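Local coordinates for protein phenol hydroxylase component phN (Pseudomonas stutzeri, PDB 3U52) that probably hydroxylates phenol with dioxygen at a carboxylate-bridged di-iron centre, as the oxygenase component of a bacterial multicomponent monooxygenase, at residues S150-N153 with K154-G158; P490-K493 with H494-I498; K98-I101 with S102-P106; L159-G162 with P163-H166; H476-I479 with G480-N483. One frame throughout, in Å; residues are numbered along the deposited sequence.

Contact 1 of 5, residues S150-N153 with K154-G158; sequences SHYN and KHFNG. With CU (copper (II) ion), chain J.
Tyr152 and His155 meet through their backbones where helix 125-155 frays, a worked case of a helix that ends while its polar atoms keep partners. Tyr152 O takes the N-H of His155 at 3.0 Å. This donor stands above the carbonyl plane, as suits a turn tightened to three residues, and Phe156 N adds a weak second bond to the same oxygen. The N-H of Lys154 is divided: Lys154 N lies 3.3 Å from both Ser150 O and His151 O, and both bonds are weak. The extended lysine chain runs back past the first of these carbonyls, with Lys154 CG 3.4 Å from Ser150 O.

The side-chain polar ends look outward for their partners. Ser150 OG bonds to an acidic side chain of another protein chain, Tyr152 OH to Asp219 and His151 NE2 to His85. With CG anti to its backbone N (chi1 -176°), the His151 ring comes round to meet the His155 ring ahead of it, whose CD2 lies over one face near the rim, 3.8 Å from His151 NE2. The two ring planes are 56° apart, an oblique meeting, while His85 stacks on His155. Beside them Tyr152 and Phe156 point the same way, Phe156 CE2 reaching the edge of the tyrosine ring 4.1 Å from Tyr152 CD2.

His155 ND1 is taken by the metal: it binds copper at 2.1 Å. His494 supplies the second protein ligand, so the fraying C-terminal turn of one helix contributes one of the two histidines that bind the copper.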
loop_
_atom_site.group_PDB
_atom_site.type_symbol
_atom_site.label_atom_id
_atom_site.label_comp_id
_atom_site.label_asym_id
_atom_site.label_seq_id
_atom_site.Cartn_x
_atom_site.Cartn_y
_atom_site.Cartn_z
ATOM N N SER A 150 -5.607 -8.605 13.238
ATOM C CA SER A 150 -6.231 -9.790 12.714
ATOM C C SER A 150 -5.233 -10.917 12.509
ATOM O O SER A 150 -5.484 -12.055 12.883
ATOM C CB SER A 150 -6.887 -9.467 11.387
ATOM O OG SER A 150 -7.760 -10.525 11.061
ATOM N N HIS A 151 -4.084 -10.575 11.952
ATOM C CA HIS A 151 -3.103 -11.567 11.566
ATOM C C HIS A 151 -2.393 -12.052 12.838
ATOM O O HIS A 151 -2.014 -13.223 12.915
ATOM C CB HIS A 151 -2.102 -10.957 10.565
ATOM C CG HIS A 151 -1.101 -11.948 10.033
ATOM N ND1 HIS A 151 -1.438 -12.926 9.120
ATOM C CD2 HIS A 151 0.209 -12.134 10.321
ATOM C CE1 HIS A 151 -0.362 -13.631 8.819
ATOM N NE2 HIS A 151 0.652 -13.163 9.532
ATOM N N TYR A 152 -2.278 -11.188 13.844
ATOM C CA TYR A 152 -1.669 -11.614 15.136
ATOM C C TYR A 152 -2.558 -12.634 15.839
ATOM O O TYR A 152 -2.065 -13.619 16.400
ATOM C CB TYR A 152 -1.327 -10.438 16.047
ATOM C CG TYR A 152 -0.110 -9.642 15.599
ATOM C CD1 TYR A 152 -0.245 -8.416 14.964
ATOM C CD2 TYR A 152 1.190 -10.123 15.855
ATOM C CE1 TYR A 152 0.899 -7.676 14.569
ATOM C CE2 TYR A 152 2.311 -9.439 15.442
ATOM C CZ TYR A 152 2.170 -8.206 14.815
ATOM O OH TYR A 152 3.314 -7.538 14.422
ATOM N N ASN A 153 -3.872 -12.396 15.773
ATOM C CA ASN A 153 -4.896 -13.296 16.304
ATOM C C ASN A 153 -4.854 -14.697 15.683
ATOM O O ASN A 153 -5.173 -15.695 16.351
ATOM C CB ASN A 153 -6.304 -12.695 16.123
ATOM C CG ASN A 153 -7.404 -13.656 16.581
ATOM O OD1 ASN A 153 -8.271 -14.095 15.776
ATOM N ND2 ASN A 153 -7.362 -14.025 17.846
ATOM N N LYS A 154 -4.461 -14.797 14.417
ATOM C CA LYS A 154 -4.288 -16.134 13.818
ATOM C C LYS A 154 -3.109 -16.945 14.347
ATOM O O LYS A 154 -3.098 -18.193 14.184
ATOM C CB LYS A 154 -4.168 -16.023 12.305
ATOM C CG LYS A 154 -5.382 -15.296 11.714
ATOM C CD LYS A 154 -5.345 -15.263 10.205
ATOM C CE LYS A 154 -6.429 -14.345 9.703
ATOM N NZ LYS A 154 -6.562 -14.469 8.211
ATOM N N HIS A 155 -2.123 -16.285 14.945
ATOM C CA HIS A 155 -0.862 -16.966 15.274
ATOM C C HIS A 155 -0.493 -16.962 16.756
ATOM O O HIS A 155 0.482 -17.637 17.146
ATOM C CB HIS A 155 0.304 -16.377 14.469
ATOM C CG HIS A 155 0.216 -16.694 13.007
ATOM N ND1 HIS A 155 0.594 -17.922 12.498
ATOM C CD2 HIS A 155 -0.269 -15.981 11.959
ATOM C CE1 HIS A 155 0.343 -17.961 11.199
ATOM N NE2 HIS A 155 -0.161 -16.787 10.839
ATOM N N PHE A 156 -1.212 -16.153 17.538
ATOM C CA PHE A 156 -0.922 -15.966 18.973
ATOM C C PHE A 156 -2.212 -16.042 19.820
ATOM O O PHE A 156 -3.298 -15.851 19.296
ATOM C CB PHE A 156 -0.179 -14.628 19.231
ATOM C CG PHE A 156 1.185 -14.545 18.553
ATOM C CD1 PHE A 156 2.318 -15.105 19.142
ATOM C CD2 PHE A 156 1.304 -13.955 17.294
ATOM C CE1 PHE A 156 3.570 -15.062 18.502
ATOM C CE2 PHE A 156 2.544 -13.867 16.635
ATOM C CZ PHE A 156 3.693 -14.417 17.245
ATOM N N ASN A 157 -2.082 -16.313 21.120
ATOM C CA ASN A 157 -3.270 -16.568 21.952
ATOM C C ASN A 157 -3.643 -15.254 22.612
ATOM O O ASN A 157 -2.887 -14.311 22.536
ATOM C CB ASN A 157 -2.998 -17.701 22.956
ATOM C CG ASN A 157 -2.913 -19.091 22.276
ATOM O OD1 ASN A 157 -3.715 -19.392 21.397
ATOM N ND2 ASN A 157 -1.921 -19.912 22.661
ATOM N N GLY A 158 -4.835 -15.161 23.186
ATOM C CA GLY A 158 -5.199 -14.022 23.985
ATOM C C GLY A 158 -5.760 -12.828 23.220
ATOM O O GLY A 158 -6.118 -11.820 23.828
HETATM CU CU CU J . 1.534 -19.177 13.876
#

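Contact 2 of 5, residues P490-K493 with H494-I498; sequences PDQK and HWLSI. With CU (copper (II) ion), chain J.
The imidazole of His494 stands on a CB that rests 3.3 Å from Pro490 O, and the ring itself leads away from residues 490-493 to copper. His494 NE2 binds the ion at 2.0 Å, with CD2 and CE1 almost equally far from the metal, so the ring points squarely at it. Neither this ring nor the indole of Trp495 has a face or edge covered by a side chain of 490-493. In both, chi1 near 180° (-166° in His494) carries the ring away from that segment, the indole meeting Phe156, Ile88 and Ala91.

What joins the two halves is ordinary helical bonding. His494 N bonds to Pro490 O, Leu496 N to Gln492 O, and Trp495 N to Asp491 O at 2.8 Å. A fourth bond, from Ser497 N to Lys493 O at 3.0 Å, is more bent. On the outer side Gln492 and Leu496 run alongside each other, Leu496 CD1 touching Gln492 CG at 4.0 Å.

Asp491 faces inward, its carboxylate salt-bridged to Lys98 and accepting the N-H of Asn157. Helix 490-498 thereby lies against the end of helix 125-155, joined to it through copper and His155, and is tied to helix 94-103 by the salt bridge.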
loop_
_atom_site.group_PDB
_atom_site.type_symbol
_atom_site.label_atom_id
_atom_site.label_comp_id
_atom_site.label_asym_id
_atom_site.label_seq_id
_atom_site.Cartn_x
_atom_site.Cartn_y
_atom_site.Cartn_z
ATOM N N PRO A 490 2.034 -22.030 25.122
ATOM C CA PRO A 490 1.953 -22.310 23.667
ATOM C C PRO A 490 2.528 -21.206 22.783
ATOM O O PRO A 490 3.207 -21.531 21.783
ATOM C CB PRO A 490 0.460 -22.503 23.413
ATOM C CG PRO A 490 -0.106 -22.864 24.750
ATOM C CD PRO A 490 0.732 -22.168 25.788
ATOM N N ASP A 491 2.356 -19.918 23.153
ATOM C CA ASP A 491 3.006 -18.831 22.409
ATOM C C ASP A 491 4.522 -19.014 22.365
ATOM O O ASP A 491 5.089 -18.944 21.272
ATOM C CB ASP A 491 2.724 -17.451 22.997
ATOM C CG ASP A 491 1.367 -16.819 22.512
ATOM O OD1 ASP A 491 0.585 -17.442 21.754
ATOM O OD2 ASP A 491 1.103 -15.646 22.904
ATOM N N GLN A 492 5.183 -19.246 23.526
ATOM C CA GLN A 492 6.631 -19.498 23.551
ATOM C C GLN A 492 7.046 -20.707 22.671
ATOM O O GLN A 492 7.979 -20.599 21.886
ATOM C CB GLN A 492 7.168 -19.701 24.974
ATOM C CG GLN A 492 8.686 -19.795 24.974
ATOM C CD GLN A 492 9.277 -20.403 26.232
ATOM O OE1 GLN A 492 10.290 -19.924 26.715
ATOM N NE2 GLN A 492 8.674 -21.464 26.739
ATOM N N LYS A 493 6.335 -21.823 22.788
ATOM C CA LYS A 493 6.588 -23.007 21.935
ATOM C C LYS A 493 6.425 -22.739 20.421
ATOM O O LYS A 493 7.240 -23.178 19.612
ATOM C CB LYS A 493 5.685 -24.173 22.403
ATOM C CG LYS A 493 6.025 -24.566 23.905
ATOM C CD LYS A 493 5.144 -25.704 24.485
ATOM C CE LYS A 493 5.830 -26.322 25.733
ATOM N NZ LYS A 493 5.369 -27.748 25.940
ATOM N N HIS A 494 5.377 -22.003 20.055
ATOM C CA HIS A 494 5.125 -21.629 18.671
ATOM C C HIS A 494 6.202 -20.651 18.171
ATOM O O HIS A 494 6.744 -20.814 17.063
ATOM C CB HIS A 494 3.723 -21.026 18.583
ATOM C CG HIS A 494 3.203 -20.910 17.192
ATOM N ND1 HIS A 494 2.809 -22.008 16.452
ATOM C CD2 HIS A 494 2.984 -19.827 16.412
ATOM C CE1 HIS A 494 2.395 -21.609 15.261
ATOM N NE2 HIS A 494 2.483 -20.290 15.216
ATOM N N TRP A 495 6.581 -19.679 18.994
ATOM C CA TRP A 495 7.675 -18.807 18.637
ATOM C C TRP A 495 8.971 -19.593 18.414
ATOM O O TRP A 495 9.622 -19.414 17.387
ATOM C CB TRP A 495 7.923 -17.744 19.682
ATOM C CG TRP A 495 8.906 -16.695 19.240
ATOM C CD1 TRP A 495 10.120 -16.433 19.783
ATOM C CD2 TRP A 495 8.728 -15.750 18.152
ATOM N NE1 TRP A 495 10.718 -15.381 19.110
ATOM C CE2 TRP A 495 9.877 -14.935 18.121
ATOM C CE3 TRP A 495 7.685 -15.502 17.241
ATOM C CZ2 TRP A 495 10.047 -13.904 17.180
ATOM C CZ3 TRP A 495 7.837 -14.464 16.310
ATOM C CH2 TRP A 495 9.018 -13.702 16.274
ATOM N N LEU A 496 9.331 -20.463 19.358
ATOM C CA LEU A 496 10.574 -21.234 19.241
ATOM C C LEU A 496 10.558 -22.138 17.994
ATOM O O LEU A 496 11.591 -22.378 17.388
ATOM C CB LEU A 496 10.870 -22.026 20.520
ATOM C CG LEU A 496 11.281 -21.238 21.782
ATOM C CD1 LEU A 496 11.231 -22.133 23.025
ATOM C CD2 LEU A 496 12.654 -20.702 21.677
ATOM N N SER A 497 9.394 -22.573 17.557
ATOM C CA SER A 497 9.339 -23.353 16.341
ATOM C C SER A 497 9.302 -22.485 15.060
ATOM O O SER A 497 9.883 -22.864 14.051
ATOM C CB SER A 497 8.251 -24.422 16.418
ATOM O OG SER A 497 7.006 -23.930 15.984
ATOM N N ILE A 498 8.677 -21.304 15.118
ATOM C CA ILE A 498 8.788 -20.305 14.055
ATOM C C ILE A 498 10.260 -19.991 13.831
ATOM O O ILE A 498 10.688 -19.896 12.688
ATOM C CB ILE A 498 8.012 -18.990 14.391
ATOM C CG1 ILE A 498 6.520 -19.150 14.113
ATOM C CG2 ILE A 498 8.572 -17.769 13.629
ATOM C CD1 ILE A 498 5.672 -17.996 14.704
HETATM CU CU CU J . 1.534 -19.177 13.876
#

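Contact 3 of 5, residues K98-I101 with S102-P106; sequences KLFI and SGISP
Phe100 O is gripped from opposite faces of its carbonyl plane by Ile104 N at 2.8 Å and Ser105 N at 2.9 Å, the second bond spanning five residues and widening the turn that breaks the helix. Pro106 has no N-H to offer the next carbonyl, and its CD packs 3.4 Å from Ile101 O.

Two residues earlier Lys98 O is doubly held: Ser102 OG donates at 2.6 Å from one face and Ser102 N at 3.2 Å from the other. The hydroxyl folds back over its own helix, with chi1 at 57°.

Phe100 and Ile104 cross at about a right angle. Ile104 CB sits over one face of the phenyl ring, 4.1 Å from its centroid, a CH-pi contact, while Ile104 CG2 touches Phe100 CE2 at 3.5 Å. Ser105 OG, bonded to Gln145, lies near Phe100 CE1, and Phe210 meets the ring edge-to-face. Replacing Phe100 by an alanine would probably open a gap beneath Ile104 and remove a wall of the xenon pocket formed with Ala148, Met149 and Thr222.

Such a pi-type turn (i+5 to i) between helices 94-103 and 105-121 illustrates a helix break inside the core of a di-iron hydroxylase, just ahead of the iron ligand Glu108.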
loop_
_atom_site.group_PDB
_atom_site.type_symbol
_atom_site.label_atom_id
_atom_site.label_comp_id
_atom_site.label_asym_id
_atom_site.label_seq_id
_atom_site.Cartn_x
_atom_site.Cartn_y
_atom_site.Cartn_z
ATOM N N LYS A 98 -2.232 -7.957 23.134
ATOM C CA LYS A 98 -3.405 -8.575 23.847
ATOM C C LYS A 98 -4.042 -7.543 24.764
ATOM O O LYS A 98 -5.254 -7.377 24.771
ATOM C CB LYS A 98 -2.955 -9.779 24.661
ATOM C CG LYS A 98 -2.238 -10.822 23.800
ATOM C CD LYS A 98 -1.580 -11.911 24.619
ATOM C CE LYS A 98 -0.566 -12.713 23.754
ATOM N NZ LYS A 98 -0.145 -13.956 24.468
ATOM N N LEU A 99 -3.195 -6.813 25.482
ATOM C CA LEU A 99 -3.599 -5.666 26.288
ATOM C C LEU A 99 -4.253 -4.554 25.447
ATOM O O LEU A 99 -5.294 -4.004 25.808
ATOM C CB LEU A 99 -2.365 -5.142 27.034
ATOM C CG LEU A 99 -2.334 -4.130 28.181
ATOM C CD1 LEU A 99 -3.425 -4.353 29.271
ATOM C CD2 LEU A 99 -0.934 -4.211 28.839
ATOM N N PHE A 100 -3.650 -4.223 24.331
ATOM C CA PHE A 100 -4.216 -3.225 23.443
ATOM C C PHE A 100 -5.596 -3.576 22.885
ATOM O O PHE A 100 -6.507 -2.758 22.991
ATOM C CB PHE A 100 -3.271 -2.933 22.290
ATOM C CG PHE A 100 -3.677 -1.718 21.469
ATOM C CD1 PHE A 100 -4.453 -1.868 20.319
ATOM C CD2 PHE A 100 -3.284 -0.433 21.848
ATOM C CE1 PHE A 100 -4.833 -0.764 19.582
ATOM C CE2 PHE A 100 -3.670 0.699 21.089
ATOM C CZ PHE A 100 -4.445 0.531 19.970
ATOM N N ILE A 101 -5.749 -4.759 22.287
ATOM C CA ILE A 101 -7.028 -5.156 21.673
ATOM C C ILE A 101 -8.194 -5.361 22.659
ATOM O O ILE A 101 -9.366 -5.195 22.283
ATOM C CB ILE A 101 -6.866 -6.401 20.779
ATOM C CG1 ILE A 101 -8.020 -6.491 19.770
ATOM C CG2 ILE A 101 -6.772 -7.702 21.650
ATOM C CD1 ILE A 101 -7.861 -7.584 18.716
ATOM N N SER A 102 -7.885 -5.735 23.910
ATOM C CA SER A 102 -8.920 -5.972 24.893
ATOM C C SER A 102 -9.182 -4.759 25.808
ATOM O O SER A 102 -10.294 -4.616 26.370
ATOM C CB SER A 102 -8.610 -7.241 25.676
ATOM O OG SER A 102 -7.357 -7.135 26.282
ATOM N N GLY A 103 -8.179 -3.875 25.948
ATOM C CA GLY A 103 -8.317 -2.690 26.810
ATOM C C GLY A 103 -8.349 -1.315 26.156
ATOM O O GLY A 103 -8.899 -0.348 26.748
ATOM N N ILE A 104 -7.759 -1.187 24.973
ATOM C CA ILE A 104 -7.656 0.134 24.311
ATOM C C ILE A 104 -8.551 0.222 23.071
ATOM O O ILE A 104 -9.351 1.192 22.971
ATOM C CB ILE A 104 -6.198 0.602 23.987
ATOM C CG1 ILE A 104 -5.432 0.943 25.261
ATOM C CG2 ILE A 104 -6.210 1.900 23.182
ATOM C CD1 ILE A 104 -4.572 -0.191 25.758
ATOM N N SER A 105 -8.506 -0.777 22.169
ATOM C CA SER A 105 -9.447 -0.744 21.024
ATOM C C SER A 105 -10.926 -0.541 21.387
ATOM O O SER A 105 -11.646 0.186 20.678
ATOM C CB SER A 105 -9.366 -1.987 20.151
ATOM O OG SER A 105 -8.173 -1.997 19.409
ATOM N N PRO A 106 -11.414 -1.243 22.436
ATOM C CA PRO A 106 -12.805 -1.044 22.761
ATOM C C PRO A 106 -13.093 0.401 23.178
ATOM O O PRO A 106 -14.191 0.898 22.924
ATOM C CB PRO A 106 -13.051 -2.037 23.908
ATOM C CG PRO A 106 -11.957 -3.172 23.675
ATOM C CD PRO A 106 -10.768 -2.264 23.291
#

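Contact 4 of 5, residues L159-G162 with P163-H166; sequences LHDG and PHMH
Asp161 O and Met165 N open the first turn of helix 162-166, and the segment is an example of a helix start whose N-cap residue makes no side-chain capping bond. Met165 N meets Asp161 O at 2.9 Å, nearly along the C=O axis, and His166 N meets Gly162 O at 2.8 Å. Pro163 fits naturally here, since the opening turn asks no N-H of it.

Among polar side chains, the carboxylate of Asp161 crosses His164 with its plane 39° from that of the ring. Asp161 OD2 rests 3.3 Å from His164 CB instead of bonding the imidazole. Asp161 OD1 is occupied by His476 and by a salt bridge to a basic side chain of another protein chain. A chi1 of 174° directs the ring of His164 to His476, on which it stacks, and its NE2 bonds to Tyr474 O. Further polar ends reach outward as well: His160 NE2 bonds to Asp482, and His166 ND1 to Ser102 O. Four imidazole or carboxylate groups of this loop and helix start thus join it to three other parts of the protein and to a partner chain.

The apolar contacts belong to Met165. Its chain runs back extended toward the loop, CG passing 3.3 Å from Asp161 O, so that the CG methylene packs against the oxygen that already takes the residue's own N-H. The terminal methyl ends against two neighbours: Met165 CE lies 3.9 Å from His160 CE1 and 4.2 Å from Asp161 CB.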
loop_
_atom_site.group_PDB
_atom_site.type_symbol
_atom_site.label_atom_id
_atom_site.label_comp_id
_atom_site.label_asym_id
_atom_site.label_seq_id
_atom_site.Cartn_x
_atom_site.Cartn_y
_atom_site.Cartn_z
ATOM N N LEU A 159 -5.879 -12.931 21.901
ATOM C CA LEU A 159 -6.374 -11.814 21.092
ATOM C C LEU A 159 -7.776 -12.108 20.565
ATOM O O LEU A 159 -8.331 -11.300 19.843
ATOM C CB LEU A 159 -5.424 -11.552 19.887
ATOM C CG LEU A 159 -4.063 -10.982 20.268
ATOM C CD1 LEU A 159 -2.960 -11.822 19.713
ATOM C CD2 LEU A 159 -3.969 -9.578 19.747
ATOM N N HIS A 160 -8.369 -13.233 20.961
ATOM C CA HIS A 160 -9.519 -13.803 20.244
ATOM C C HIS A 160 -10.898 -13.338 20.675
ATOM O O HIS A 160 -11.898 -13.591 19.955
ATOM C CB HIS A 160 -9.472 -15.367 20.272
ATOM C CG HIS A 160 -9.312 -15.936 21.647
ATOM N ND1 HIS A 160 -10.376 -16.153 22.484
ATOM C CD2 HIS A 160 -8.207 -16.272 22.352
ATOM C CE1 HIS A 160 -9.946 -16.628 23.639
ATOM N NE2 HIS A 160 -8.631 -16.695 23.592
ATOM N N ASP A 161 -11.002 -12.677 21.819
ATOM C CA ASP A 161 -12.344 -12.271 22.303
ATOM C C ASP A 161 -12.310 -10.919 23.051
ATOM O O ASP A 161 -12.871 -10.786 24.158
ATOM C CB ASP A 161 -12.879 -13.388 23.214
ATOM C CG ASP A 161 -14.274 -13.927 22.747
ATOM O OD1 ASP A 161 -14.571 -15.133 22.912
ATOM O OD2 ASP A 161 -15.095 -13.118 22.247
ATOM N N GLY A 162 -11.571 -9.971 22.491
ATOM C CA GLY A 162 -11.391 -8.637 23.064
ATOM C C GLY A 162 -12.643 -7.967 23.643
ATOM O O GLY A 162 -12.649 -7.618 24.830
ATOM N N PRO A 163 -13.682 -7.690 22.813
ATOM C CA PRO A 163 -14.881 -7.004 23.312
ATOM C C PRO A 163 -15.635 -7.803 24.421
ATOM O O PRO A 163 -16.160 -7.226 25.371
ATOM C CB PRO A 163 -15.745 -6.857 22.058
ATOM C CG PRO A 163 -14.797 -7.019 20.911
ATOM C CD PRO A 163 -13.724 -7.921 21.348
ATOM N N HIS A 164 -15.684 -9.121 24.291
ATOM C CA HIS A 164 -16.284 -10.006 25.319
ATOM C C HIS A 164 -15.545 -9.899 26.661
ATOM O O HIS A 164 -16.149 -9.725 27.716
ATOM C CB HIS A 164 -16.316 -11.458 24.816
ATOM C CG HIS A 164 -16.765 -12.452 25.843
ATOM N ND1 HIS A 164 -18.079 -12.867 25.944
ATOM C CD2 HIS A 164 -16.091 -13.062 26.854
ATOM C CE1 HIS A 164 -18.197 -13.696 26.969
ATOM N NE2 HIS A 164 -17.002 -13.852 27.528
ATOM N N MET A 165 -14.232 -9.964 26.606
ATOM C CA MET A 165 -13.418 -9.845 27.802
ATOM C C MET A 165 -13.468 -8.440 28.382
ATOM O O MET A 165 -13.530 -8.281 29.626
ATOM C CB MET A 165 -11.983 -10.239 27.475
ATOM C CG MET A 165 -11.874 -11.689 27.165
ATOM S SD MET A 165 -10.172 -12.123 26.967
ATOM C CE MET A 165 -10.238 -13.870 26.420
ATOM N N HIS A 166 -13.539 -7.425 27.522
ATOM C CA HIS A 166 -13.569 -5.995 28.009
ATOM C C HIS A 166 -14.715 -5.716 28.972
ATOM O O HIS A 166 -14.582 -4.921 29.891
ATOM C CB HIS A 166 -13.716 -5.020 26.816
ATOM C CG HIS A 166 -13.589 -3.562 27.168
ATOM N ND1 HIS A 166 -12.373 -2.935 27.334
ATOM C CD2 HIS A 166 -14.530 -2.589 27.320
ATOM C CE1 HIS A 166 -12.564 -1.645 27.595
ATOM N NE2 HIS A 166 -13.869 -1.402 27.576
#

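Contact 5 of 5, residues H476-I479 with G480-N483; sequences HINI and GEDN
Asn478 O is gripped by two backbone donors, Glu481 N at 3.0 Å and Asp482 N at 3.1 Å. The first comes in tilted from the carbonyl plane, whereas the second lies in it and is nearly straight. The bond is returned: Asn478 N donates to Asp482 OD1 at 2.8 Å, approaching from above the carboxylate plane, so both polar backbone atoms of Asn478 are held by the far side of the loop. With chi1 at -60°, CG of Asp482 lies beside its own backbone N, and the carboxylate reaches back to Asn478 N. The same OD1 also accepts from His160 NE2. Were Asp482 an alanine, Asn478 N and His160 NE2 would probably lose their common acceptor.

The bend at Ile479 and Gly480 is a type II beta turn. Gly480 has positive phi (90°), where a CB would clash with Ile479 O. Apolar contact is modest: Ile477 CG2 lies 3.9 Å from Asn483 CB and 4.1 Å from Asp482 CB.

The loop runs between helices 467-474 and 490-498. Ile477 and Ile479 pack on Val471 of the former helix, while Asp482 faces Asn157 in the segment that follows helix 125-155.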
loop_
_atom_site.group_PDB
_atom_site.type_symbol
_atom_site.label_atom_id
_atom_site.label_comp_id
_atom_site.label_asym_id
_atom_site.label_seq_id
_atom_site.Cartn_x
_atom_site.Cartn_y
_atom_site.Cartn_z
ATOM N N HIS A 476 -13.995 -16.505 28.997
ATOM C CA HIS A 476 -13.546 -17.167 27.763
ATOM C C HIS A 476 -12.051 -17.158 27.653
ATOM O O HIS A 476 -11.548 -17.148 26.551
ATOM C CB HIS A 476 -14.101 -16.453 26.523
ATOM C CG HIS A 476 -15.574 -16.645 26.313
ATOM N ND1 HIS A 476 -16.220 -16.221 25.169
ATOM C CD2 HIS A 476 -16.527 -17.192 27.093
ATOM C CE1 HIS A 476 -17.507 -16.507 25.255
ATOM N NE2 HIS A 476 -17.720 -17.078 26.421
ATOM N N ILE A 477 -11.333 -17.096 28.777
ATOM C CA ILE A 477 -9.891 -17.318 28.784
ATOM C C ILE A 477 -9.616 -18.824 28.721
ATOM O O ILE A 477 -10.106 -19.599 29.560
ATOM C CB ILE A 477 -9.217 -16.562 29.988
ATOM C CG1 ILE A 477 -9.200 -15.036 29.684
ATOM C CG2 ILE A 477 -7.824 -17.120 30.315
ATOM C CD1 ILE A 477 -9.091 -14.122 30.874
ATOM N N ASN A 478 -8.894 -19.274 27.703
ATOM C CA ASN A 478 -8.661 -20.707 27.605
ATOM C C ASN A 478 -7.520 -21.052 28.518
ATOM O O ASN A 478 -6.385 -20.738 28.212
ATOM C CB ASN A 478 -8.324 -21.137 26.184
ATOM C CG ASN A 478 -9.485 -20.903 25.234
ATOM O OD1 ASN A 478 -9.303 -20.382 24.137
ATOM N ND2 ASN A 478 -10.684 -21.257 25.670
ATOM N N ILE A 479 -7.838 -21.698 29.631
ATOM C CA ILE A 479 -6.826 -22.085 30.610
ATOM C C ILE A 479 -5.728 -22.978 30.027
ATOM O O ILE A 479 -6.008 -24.021 29.419
ATOM C CB ILE A 479 -7.453 -22.737 31.827
ATOM C CG1 ILE A 479 -8.465 -21.777 32.462
ATOM C CG2 ILE A 479 -6.338 -23.183 32.813
ATOM C CD1 ILE A 479 -9.513 -22.460 33.365
ATOM N N GLY A 480 -4.478 -22.585 30.255
ATOM C CA GLY A 480 -3.320 -23.267 29.683
ATOM C C GLY A 480 -2.878 -22.725 28.334
ATOM O O GLY A 480 -1.782 -23.056 27.861
ATOM N N GLU A 481 -3.702 -21.865 27.716
ATOM C CA GLU A 481 -3.360 -21.279 26.438
ATOM C C GLU A 481 -3.128 -19.769 26.520
ATOM O O GLU A 481 -2.112 -19.280 26.057
ATOM C CB GLU A 481 -4.453 -21.585 25.419
ATOM C CG GLU A 481 -4.557 -23.027 25.036
ATOM C CD GLU A 481 -5.713 -23.271 24.063
ATOM O OE1 GLU A 481 -6.014 -22.372 23.232
ATOM O OE2 GLU A 481 -6.331 -24.366 24.130
ATOM N N ASP A 482 -4.102 -19.032 27.048
ATOM C CA ASP A 482 -4.042 -17.576 27.060
ATOM C C ASP A 482 -3.395 -17.038 28.323
ATOM O O ASP A 482 -2.928 -15.877 28.339
ATOM C CB ASP A 482 -5.447 -16.984 27.036
ATOM C CG ASP A 482 -6.260 -17.385 25.800
ATOM O OD1 ASP A 482 -7.478 -17.521 25.961
ATOM O OD2 ASP A 482 -5.708 -17.522 24.679
ATOM N N ASN A 483 -3.416 -17.823 29.409
ATOM C CA ASN A 483 -3.016 -17.313 30.734
ATOM C C ASN A 483 -1.697 -17.944 31.237
ATOM O O ASN A 483 -1.049 -18.699 30.494
ATOM C CB ASN A 483 -4.164 -17.546 31.732
ATOM C CG ASN A 483 -4.423 -19.019 31.998
ATOM O OD1 ASN A 483 -4.954 -19.398 33.054
ATOM N ND2 ASN A 483 -4.039 -19.861 31.067
#

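Overall arrangement
From the N terminus, contact 3 comes first, at the break between helices 94-103 and 105-121, about 9 Å from the centre of the chain. Contact 1 then ends helix 125-155, and contact 4 closes the short loop that starts helix 162-166. Far later, contact 5 turns the loop before helix 490-498, which holds contact 2. All five are local and run in series, with none nested or crossed. In space contact 1 touches all four others, and contact 4 lies about 8 Å, centre to centre, from contact 3 and also touches contact 5. Contact 2 reaches contacts 3 and 5 as well, so the C-terminal part of the chain is fastened to the hydroxylase helices.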